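Side-chain contacts in VIN1 (Oscarella pearsei, PDB 6BFI), which binds actin filaments and may take part in cell-cell adhesion, as a sponge member of the vinculin/alpha-catenin family: residues His28-Glu32 / Ser33-Lys37; Pro166-Thr169 / Ser170-Val174; Leu325-Ile328 / Leu329-Glu333. All coordinates share one frame; numbering follows the deposited sequence.

How the interactions relate
All three contacts are local ones, made between residues close in sequence, two within helices and one where a helix ends, in a vinculin-family protein in which more than three quarters of the modelled residues are helical and there are no strands. In chain order, interaction 1 closes helix 8-32, interaction 2 lies within helix 154-178 and interaction 3 within helix 312-338. They do not touch: the centres of interactions 1 and 2 are about 57 Å apart, and the centre of interaction 3 is about 66 Å from the centre of each. Interactions 2 and 3 sit on opposite sides of the chain's centre. Each therefore shapes its own helix in a separate part of the protein, interactions 2 and 3 also facing neighbouring helices.

Interaction 1. Residues His28-Glu32 / Ser33-Lys37; sequences HEQAE and SGLLK
Gln30 and Ala31 lend their carbonyl oxygens to Leu35 and Gly34 in a Schellman motif, the C-cap that ends helix 8-32 on the protein surface and turns the chain into the loop before helix 41-59. Gly34 suits the reversal because its phi of 70° is readily adopted by a residue without a side chain. Its N reaches Ala31 O in a weak bond, while Leu35 N makes the longer loop back to Gln30 O at 3.0 Å, meeting that oxygen almost end-on. The extended Gln30 chain crosses Leu35 at about a right angle, CG to CB 4.0 Å, and runs beside Leu36. Ala31, small enough to be passed closely, offers its methyl to the aliphatic part of Lys37, with CB 4.0 Å from CD; beyond it, Lys37 NZ bonds to Gln99 OE1 and Leu95 O. Glu29 turns its carboxylate to the backbone N atoms of Arg717 and Ala720. Just past the helix end, Ser33 holds OG between its own backbone N and carbonyl carbon (chi1 64°), bringing it back to Glu29 O at 3.1 Å, in the carbonyl plane on a lone pair, whereas Ser33 N, in the last helical bond, reaches the same oxygen from above that plane.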
loop_
_atom_site.group_PDB
_atom_site.type_symbol
_atom_site.label_atom_id
_atom_site.label_comp_id
_atom_site.label_asym_id
_atom_site.label_seq_id
_atom_site.Cartn_x
_atom_site.Cartn_y
_atom_site.Cartn_z
ATOM N N HIS A 28 36.753 -14.549 -19.718
ATOM C CA HIS A 28 37.240 -14.085 -21.013
ATOM C C HIS A 28 37.913 -12.727 -20.896
ATOM O O HIS A 28 38.949 -12.485 -21.523
ATOM C CB HIS A 28 36.101 -14.018 -22.025
ATOM C CG HIS A 28 36.515 -13.457 -23.348
ATOM N ND1 HIS A 28 37.454 -14.063 -24.153
ATOM C CD2 HIS A 28 36.130 -12.333 -24.000
ATOM C CE1 HIS A 28 37.622 -13.346 -25.249
ATOM N NE2 HIS A 28 36.831 -12.290 -25.181
ATOM N N GLU A 29 37.337 -11.819 -20.104
ATOM C CA GLU A 29 38.000 -10.540 -19.886
ATOM C C GLU A 29 39.208 -10.670 -18.968
ATOM O O GLU A 29 40.104 -9.821 -19.019
ATOM C CB GLU A 29 37.012 -9.518 -19.325
ATOM C CG GLU A 29 36.103 -8.914 -20.385
ATOM C CD GLU A 29 35.708 -7.485 -20.067
ATOM O OE1 GLU A 29 34.506 -7.159 -20.175
ATOM O OE2 GLU A 29 36.601 -6.690 -19.700
ATOM N N GLN A 30 39.253 -11.715 -18.139
ATOM C CA GLN A 30 40.422 -11.954 -17.302
ATOM C C GLN A 30 41.616 -12.400 -18.135
ATOM O O GLN A 30 42.761 -12.077 -17.801
ATOM C CB GLN A 30 40.090 -12.992 -16.231
ATOM C CG GLN A 30 41.230 -13.321 -15.284
ATOM C CD GLN A 30 40.787 -14.205 -14.135
ATOM O OE1 GLN A 30 39.741 -13.973 -13.525
ATOM N NE2 GLN A 30 41.577 -15.232 -13.837
ATOM N N ALA A 31 41.372 -13.138 -19.219
ATOM C CA ALA A 31 42.439 -13.498 -20.143
ATOM C C ALA A 31 42.697 -12.417 -21.183
ATOM O O ALA A 31 43.815 -12.321 -21.702
ATOM C CB ALA A 31 42.111 -14.820 -20.844
ATOM N N GLU A 32 41.688 -11.601 -21.496
ATOM C CA GLU A 32 41.885 -10.493 -22.425
ATOM C C GLU A 32 42.837 -9.457 -21.844
ATOM O O GLU A 32 43.699 -8.926 -22.555
ATOM C CB GLU A 32 40.542 -9.853 -22.772
ATOM C CG GLU A 32 40.628 -8.725 -23.789
ATOM C CD GLU A 32 40.829 -9.227 -25.207
ATOM O OE1 GLU A 32 40.361 -10.345 -25.514
ATOM O OE2 GLU A 32 41.454 -8.506 -26.013
ATOM N N SER A 33 42.698 -9.157 -20.554
ATOM C CA SER A 33 43.627 -8.272 -19.868
ATOM C C SER A 33 44.958 -8.942 -19.559
ATOM O O SER A 33 45.845 -8.289 -18.998
ATOM C CB SER A 33 42.998 -7.753 -18.572
ATOM O OG SER A 33 42.753 -8.812 -17.664
ATOM N N GLY A 34 45.115 -10.217 -19.904
ATOM C CA GLY A 34 46.371 -10.913 -19.687
ATOM C C GLY A 34 46.687 -11.185 -18.233
ATOM O O GLY A 34 47.830 -10.989 -17.803
ATOM N N LEU A 35 45.700 -11.635 -17.461
ATOM C CA LEU A 35 45.925 -11.910 -16.049
ATOM C C LEU A 35 46.215 -13.389 -15.808
ATOM O O LEU A 35 47.156 -13.728 -15.084
ATOM C CB LEU A 35 44.721 -11.444 -15.226
ATOM C CG LEU A 35 45.029 -10.954 -13.807
ATOM C CD1 LEU A 35 46.149 -9.926 -13.831
ATOM C CD2 LEU A 35 43.784 -10.368 -13.164
ATOM N N LEU A 36 45.418 -14.270 -16.412
ATOM C CA LEU A 36 45.652 -15.710 -16.368
ATOM C C LEU A 36 44.722 -16.428 -17.338
ATOM O O LEU A 36 43.501 -16.256 -17.279
ATOM C CB LEU A 36 45.461 -16.255 -14.951
ATOM C CG LEU A 36 45.689 -17.759 -14.777
ATOM C CD1 LEU A 36 47.002 -18.186 -15.413
ATOM C CD2 LEU A 36 45.666 -18.133 -13.307
ATOM N N LYS A 37 45.290 -17.231 -18.235
ATOM C CA LYS A 37 44.495 -17.951 -19.225
ATOM C C LYS A 37 43.690 -19.049 -18.543
ATOM O O LYS A 37 44.258 -19.994 -17.986
ATOM C CB LYS A 37 45.403 -18.540 -20.302
ATOM C CG LYS A 37 44.658 -19.193 -21.452
ATOM C CD LYS A 37 43.823 -18.176 -22.213
ATOM C CE LYS A 37 43.102 -18.818 -23.384
ATOM N NZ LYS A 37 42.271 -17.830 -24.125
#

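Interaction 2. Residues Pro166-Thr169 / Ser170-Val174; sequences PGMT and SMMKV
Met168 SD meets the terminal methyl of Met171 at 3.6 Å, the two side chains lying alongside each other and pointing the same way. Met171 reaches this position by running straight as far as SD and then bending at chi3 (66°), which turns CE back toward the preceding turn. Met172 comes more loosely to the same sulfur, its CE 4.3 Å from Met168 SD, while its CG rests 3.3 Å from Met168 O. On another side of the helix, Ser170 folds OG back over the backbone to Gly167 O. That hydrogen bond, 2.5 Å in the model, is doubtful in detail, but Gly167 O appears to serve the hydroxyl as well as Met171 N. Serine suits a helix in this way, its hydroxyl commonly folding back to a carbonyl of the previous turn.

The regular backbone bonds of helix 154-178 set this spacing: Ser170 N to Pro166 O and Met172 N to Met168 O are both 2.9 Å. Pro166, lacking an N-H, leaves a kink where its N has no bond to the turn before. Farther out, Val141 of helix 102-145 touches Met168 and Met171, and Val198 of helix 185-215 touches Met168 and Met172. Three unbranched thioethers thus give this face an apolar surface that can adapt to two neighbouring helices through dispersion contacts of flexible, polarisable side chains.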
loop_
_atom_site.group_PDB
_atom_site.type_symbol
_atom_site.label_atom_id
_atom_site.label_comp_id
_atom_site.label_asym_id
_atom_site.label_seq_id
_atom_site.Cartn_x
_atom_site.Cartn_y
_atom_site.Cartn_z
ATOM N N PRO A 166 -19.109 -27.261 -8.817
ATOM C CA PRO A 166 -17.888 -27.948 -9.273
ATOM C C PRO A 166 -16.988 -27.073 -10.130
ATOM O O PRO A 166 -15.758 -27.168 -10.021
ATOM C CB PRO A 166 -18.434 -29.151 -10.054
ATOM C CG PRO A 166 -19.779 -28.727 -10.500
ATOM C CD PRO A 166 -20.319 -27.890 -9.380
ATOM N N GLY A 167 -17.566 -26.220 -10.978
ATOM C CA GLY A 167 -16.748 -25.304 -11.758
ATOM C C GLY A 167 -16.012 -24.299 -10.891
ATOM O O GLY A 167 -14.818 -24.051 -11.089
ATOM N N MET A 168 -16.712 -23.713 -9.914
ATOM C CA MET A 168 -16.070 -22.783 -8.990
ATOM C C MET A 168 -14.938 -23.457 -8.226
ATOM O O MET A 168 -13.858 -22.873 -8.061
ATOM C CB MET A 168 -17.103 -22.210 -8.018
ATOM C CG MET A 168 -17.895 -21.038 -8.569
ATOM S SD MET A 168 -16.863 -19.579 -8.786
ATOM C CE MET A 168 -18.046 -18.406 -9.444
ATOM N N THR A 169 -15.163 -24.687 -7.754
ATOM C CA THR A 169 -14.101 -25.412 -7.062
ATOM C C THR A 169 -12.917 -25.666 -7.988
ATOM O O THR A 169 -11.756 -25.509 -7.585
ATOM C CB THR A 169 -14.646 -26.724 -6.497
ATOM O OG1 THR A 169 -15.573 -26.441 -5.441
ATOM C CG2 THR A 169 -13.520 -27.591 -5.953
ATOM N N SER A 170 -13.192 -26.038 -9.243
ATOM C CA SER A 170 -12.118 -26.267 -10.204
ATOM C C SER A 170 -11.323 -24.996 -10.475
ATOM O O SER A 170 -10.117 -25.063 -10.736
ATOM C CB SER A 170 -12.688 -26.819 -11.510
ATOM O OG SER A 170 -13.467 -25.840 -12.176
ATOM N N MET A 171 -11.975 -23.834 -10.429
ATOM C CA MET A 171 -11.249 -22.580 -10.611
ATOM C C MET A 171 -10.398 -22.258 -9.387
ATOM O O MET A 171 -9.220 -21.893 -9.512
ATOM C CB MET A 171 -12.228 -21.443 -10.903
ATOM C CG MET A 171 -11.561 -20.096 -11.132
ATOM S SD MET A 171 -12.740 -18.755 -11.403
ATOM C CE MET A 171 -13.535 -18.676 -9.801
ATOM N N MET A 172 -10.975 -22.405 -8.190
ATOM C CA MET A 172 -10.271 -22.013 -6.974
ATOM C C MET A 172 -9.079 -22.921 -6.691
ATOM O O MET A 172 -8.057 -22.459 -6.173
ATOM C CB MET A 172 -11.228 -22.011 -5.785
ATOM C CG MET A 172 -12.329 -20.975 -5.881
ATOM S SD MET A 172 -13.439 -21.045 -4.466
ATOM C CE MET A 172 -14.774 -19.995 -5.030
ATOM N N LYS A 173 -9.190 -24.217 -7.000
ATOM C CA LYS A 173 -8.044 -25.093 -6.777
ATOM C C LYS A 173 -6.894 -24.744 -7.713
ATOM O O LYS A 173 -5.722 -24.853 -7.330
ATOM C CB LYS A 173 -8.448 -26.560 -6.944
ATOM C CG LYS A 173 -8.767 -26.981 -8.370
ATOM C CD LYS A 173 -8.812 -28.496 -8.493
ATOM C CE LYS A 173 -8.820 -28.942 -9.946
ATOM N NZ LYS A 173 -8.439 -30.375 -10.072
ATOM N N VAL A 174 -7.211 -24.292 -8.926
ATOM C CA VAL A 174 -6.183 -23.967 -9.905
ATOM C C VAL A 174 -5.514 -22.640 -9.570
ATOM O O VAL A 174 -4.286 -22.523 -9.633
ATOM C CB VAL A 174 -6.797 -23.971 -11.317
ATOM C CG1 VAL A 174 -6.057 -23.024 -12.224
ATOM C CG2 VAL A 174 -6.776 -25.378 -11.894
#

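Interaction 3. Residues Leu325-Ile328 / Leu329-Glu333; sequences LDQI and LKELE
Lys330 lays its aliphatic chain over the backbone carbonyl of Asp326, with CG 3.2 Å from Asp326 O and CE 4.1 Å from Asp326 CB. Its CG stands anti to the carbonyl carbon (chi1 -59°), and the chain beyond is extended, carrying the ammonium back along the helix toward the earlier turn. The ammonium group does not pair with the aspartate there: Asp326 OD1 is 5.4 Å from Lys330 NZ, which would probably leave a weak attraction, and Asp326 OD2 forms its salt bridge with Arg303 NH2. Gln327 crosses the lysine at about a right angle. A bend at chi2 (67°) swings its amide over, so that OE1 lies 3.8 Å from Lys330 CD. A long, flexible lysine suits this exposed side, where its methylenes can cover the backbone while its charged end stays at the surface.

These residues belong to helix 312-338, which packs against helices 289-306 and 344-375, consistent with the helical bundles of the vinculin family. Its regular i to i+4 bonding runs through the contact, with Lys330 N to Asp326 O and Glu331 N to Gln327 O each at 2.9 Å. The helix is amphipathic. Leu329 meets Val295 of helix 289-306, Leu325 touches both Ile299 of that helix and Leu360 of helix 344-375, and Ile328 and Leu332 face helix 344-375, where Ala353 and Leu349 lie. Branched aliphatic side chains suit both interfaces, presenting methyl groups to the two neighbouring helices.

Along the face toward helix 344-375, Ile328 CG2 approaches Leu332 CD1 at 4.4 Å, one turn apart. Beside them Glu331 slants across Ile328, its methylenes passing Gln327 O and its OE1 resting 3.6 Å from Ile328 CA.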
loop_
_atom_site.group_PDB
_atom_site.type_symbol
_atom_site.label_atom_id
_atom_site.label_comp_id
_atom_site.label_asym_id
_atom_site.label_seq_id
_atom_site.Cartn_x
_atom_site.Cartn_y
_atom_site.Cartn_z
ATOM N N LEU A 325 0.738 33.163 8.056
ATOM C CA LEU A 325 1.943 32.703 7.370
ATOM C C LEU A 325 2.202 33.511 6.104
ATOM O O LEU A 325 3.356 33.832 5.792
ATOM C CB LEU A 325 1.831 31.213 7.053
ATOM C CG LEU A 325 2.438 30.289 8.108
ATOM C CD1 LEU A 325 1.888 28.879 7.976
ATOM C CD2 LEU A 325 3.955 30.286 7.986
ATOM N N ASP A 326 1.145 33.854 5.362
ATOM C CA ASP A 326 1.319 34.703 4.188
ATOM C C ASP A 326 1.885 36.066 4.571
ATOM O O ASP A 326 2.757 36.604 3.875
ATOM C CB ASP A 326 -0.009 34.862 3.449
ATOM C CG ASP A 326 -0.088 34.003 2.202
ATOM O OD1 ASP A 326 0.955 33.822 1.537
ATOM O OD2 ASP A 326 -1.192 33.511 1.887
ATOM N N GLN A 327 1.405 36.639 5.678
ATOM C CA GLN A 327 1.939 37.919 6.134
ATOM C C GLN A 327 3.419 37.804 6.487
ATOM O O GLN A 327 4.226 38.663 6.105
ATOM C CB GLN A 327 1.136 38.425 7.333
ATOM C CG GLN A 327 1.529 39.815 7.800
ATOM C CD GLN A 327 1.201 40.891 6.782
ATOM O OE1 GLN A 327 0.338 40.707 5.921
ATOM N NE2 GLN A 327 1.893 42.022 6.872
ATOM N N ILE A 328 3.793 36.743 7.208
ATOM C CA ILE A 328 5.204 36.524 7.523
ATOM C C ILE A 328 6.022 36.397 6.243
ATOM O O ILE A 328 7.159 36.881 6.164
ATOM C CB ILE A 328 5.367 35.287 8.426
ATOM C CG1 ILE A 328 4.718 35.533 9.790
ATOM C CG2 ILE A 328 6.836 34.937 8.600
ATOM C CD1 ILE A 328 4.965 34.423 10.790
ATOM N N LEU A 329 5.455 35.759 5.216
ATOM C CA LEU A 329 6.169 35.624 3.949
ATOM C C LEU A 329 6.385 36.979 3.289
ATOM O O LEU A 329 7.476 37.262 2.776
ATOM C CB LEU A 329 5.411 34.683 3.013
ATOM C CG LEU A 329 5.942 33.250 2.944
ATOM C CD1 LEU A 329 6.048 32.640 4.332
ATOM C CD2 LEU A 329 5.062 32.396 2.045
ATOM N N LYS A 330 5.357 37.831 3.289
ATOM C CA LYS A 330 5.516 39.174 2.739
ATOM C C LYS A 330 6.586 39.952 3.493
ATOM O O LYS A 330 7.397 40.660 2.881
ATOM C CB LYS A 330 4.179 39.914 2.776
ATOM C CG LYS A 330 3.074 39.214 2.002
ATOM C CD LYS A 330 1.702 39.547 2.565
ATOM C CE LYS A 330 0.628 38.652 1.965
ATOM N NZ LYS A 330 -0.697 38.848 2.617
ATOM N N GLU A 331 6.613 39.822 4.823
ATOM C CA GLU A 331 7.638 40.499 5.612
ATOM C C GLU A 331 9.033 39.986 5.269
ATOM O O GLU A 331 9.982 40.773 5.154
ATOM C CB GLU A 331 7.348 40.322 7.103
ATOM C CG GLU A 331 6.100 41.052 7.577
ATOM C CD GLU A 331 5.780 40.790 9.037
ATOM O OE1 GLU A 331 5.644 39.609 9.419
ATOM O OE2 GLU A 331 5.671 41.768 9.806
ATOM N N LEU A 332 9.178 38.670 5.094
ATOM C CA LEU A 332 10.477 38.113 4.730
ATOM C C LEU A 332 10.925 38.596 3.357
ATOM O O LEU A 332 12.106 38.900 3.152
ATOM C CB LEU A 332 10.428 36.587 4.767
ATOM C CG LEU A 332 10.641 35.940 6.135
ATOM C CD1 LEU A 332 10.437 34.436 6.043
ATOM C CD2 LEU A 332 12.028 36.267 6.666
ATOM N N GLU A 333 9.995 38.671 2.401
ATOM C CA GLU A 333 10.360 39.141 1.069
ATOM C C GLU A 333 10.717 40.623 1.071
ATOM O O GLU A 333 11.604 41.044 0.319
ATOM C CB GLU A 333 9.228 38.851 0.084
ATOM C CG GLU A 333 9.304 37.453 -0.519
ATOM C CD GLU A 333 7.984 36.983 -1.102
ATOM O OE1 GLU A 333 6.931 37.529 -0.714
ATOM O OE2 GLU A 333 8.003 36.062 -1.948
#